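Side-chain contact in protein (aminopeptidase) (PDB 1B65), which acts as an L-aminopeptidase and D-Ala-esterase/amidase, a serine aminopeptidase with a variant of the Ntn hydrolase fold: residues P174-E177 against G178-G182. Numbering follows the deposited sequence.
Sequences PVQE and GNCGG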
loop_
_atom_site.group_PDB
_atom_site.type_symbol
_atom_site.label_atom_id
_atom_site.label_comp_id
_atom_site.label_asym_id
_atom_site.label_seq_id
_atom_site.Cartn_x
_atom_site.Cartn_y
_atom_site.Cartn_z
ATOM N N PRO A 174 2.167 -36.155 -8.653
ATOM C CA PRO A 174 3.375 -35.861 -7.927
ATOM C C PRO A 174 4.195 -34.793 -8.642
ATOM O O PRO A 174 4.224 -34.747 -9.869
ATOM C CB PRO A 174 4.191 -37.154 -7.946
ATOM C CG PRO A 174 3.256 -38.223 -8.333
ATOM C CD PRO A 174 2.071 -37.596 -9.019
ATOM N N VAL A 175 4.837 -33.977 -7.811
ATOM C CA VAL A 175 5.636 -32.877 -8.383
ATOM C C VAL A 175 7.106 -33.121 -8.098
ATOM O O VAL A 175 7.475 -33.342 -6.946
ATOM C CB VAL A 175 5.167 -31.556 -7.765
ATOM C CG1 VAL A 175 6.028 -30.346 -8.111
ATOM C CG2 VAL A 175 3.713 -31.289 -8.182
ATOM N N GLN A 176 7.913 -32.982 -9.126
ATOM C CA GLN A 176 9.361 -33.080 -9.007
ATOM C C GLN A 176 9.905 -31.947 -8.162
ATOM O O GLN A 176 9.355 -30.854 -8.193
ATOM C CB GLN A 176 9.974 -32.984 -10.425
ATOM C CG GLN A 176 11.475 -33.224 -10.411
ATOM C CD GLN A 176 12.100 -33.133 -11.793
ATOM O OE1 GLN A 176 11.433 -32.769 -12.763
ATOM N NE2 GLN A 176 13.379 -33.454 -11.879
ATOM N N GLU A 177 10.944 -32.204 -7.359
ATOM C CA GLU A 177 11.531 -31.172 -6.519
ATOM C C GLU A 177 13.044 -31.096 -6.696
ATOM O O GLU A 177 13.700 -32.003 -7.253
ATOM C CB GLU A 177 11.275 -31.391 -5.009
ATOM C CG GLU A 177 9.770 -31.360 -4.695
ATOM C CD GLU A 177 9.528 -31.753 -3.253
ATOM O OE1 GLU A 177 9.937 -32.890 -2.883
ATOM O OE2 GLU A 177 8.988 -30.994 -2.452
ATOM N N GLY A 178 13.613 -30.000 -6.200
ATOM C CA GLY A 178 15.098 -29.944 -6.203
ATOM C C GLY A 178 15.591 -29.128 -7.393
ATOM O O GLY A 178 15.101 -28.027 -7.672
ATOM N N ASN A 179 16.517 -29.751 -8.157
ATOM C CA ASN A 179 17.099 -29.050 -9.294
ATOM C C ASN A 179 16.207 -29.168 -10.508
ATOM O O ASN A 179 16.568 -29.895 -11.453
ATOM C CB ASN A 179 18.509 -29.553 -9.646
ATOM C CG ASN A 179 19.468 -29.499 -8.481
ATOM O OD1 ASN A 179 19.227 -28.878 -7.489
ATOM N ND2 ASN A 179 20.589 -30.227 -8.612
ATOM N N CYS A 180 15.063 -28.462 -10.526
ATOM C CA CYS A 180 14.188 -28.582 -11.682
ATOM C C CYS A 180 13.437 -27.278 -11.936
ATOM O O CYS A 180 13.210 -26.527 -10.987
ATOM C CB CYS A 180 13.173 -29.720 -11.489
ATOM S SG CYS A 180 12.139 -29.557 -10.002
ATOM N N GLY A 181 13.122 -27.074 -13.201
ATOM C CA GLY A 181 12.347 -25.868 -13.556
ATOM C C GLY A 181 13.166 -24.641 -13.213
ATOM O O GLY A 181 14.393 -24.550 -13.392
ATOM N N GLY A 182 12.430 -23.577 -12.802
ATOM C CA GLY A 182 13.086 -22.332 -12.399
ATOM C C GLY A 182 14.084 -22.536 -11.274
ATOM O O GLY A 182 14.972 -21.722 -11.027
#
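Gln-176 and Cys-180 show how a bend can bring a side chain back over the chain that precedes it. The carboxamide of Gln-176 presents one face to the cysteine methylene, with Cys-180 CB almost straight above CD at 3.6 Å and nearly evenly placed between OE1 and NE2. With CG anti to the backbone N (chi1 -174°) and the rest extended, Gln-176 runs past the sulfur, its CG 3.7 Å from Cys-180 SG. That sulfur, turned between N and C of its own residue (chi1 57°), also packs 3.6 Å from Gln-176 O, a contact without a hydrogen bond.

The tight part is buried Cys-180, with Phe-39 and Thr-41 of strand 36-43 against its side chain, whereas Gln-176 is exposed although it touches Phe-39 as well. Glu-177 turns away into buried surroundings, where Arg-11 forms a salt bridge with OE1 and Thr-197 N hydrogen-bonds to OE2. Asn-179, also buried, points away from residues 174-177; its OD1 accepts a hydrogen bond from Lys-192 NZ and its ND2 donates one to Glu-344 O. Cys-180 N reaches Gly-178 O at 2.9 Å, closing an inverse gamma turn centred on Asn-179 in the loop between helix 160-168 and strand 187-188 of this Ntn hydrolase variant.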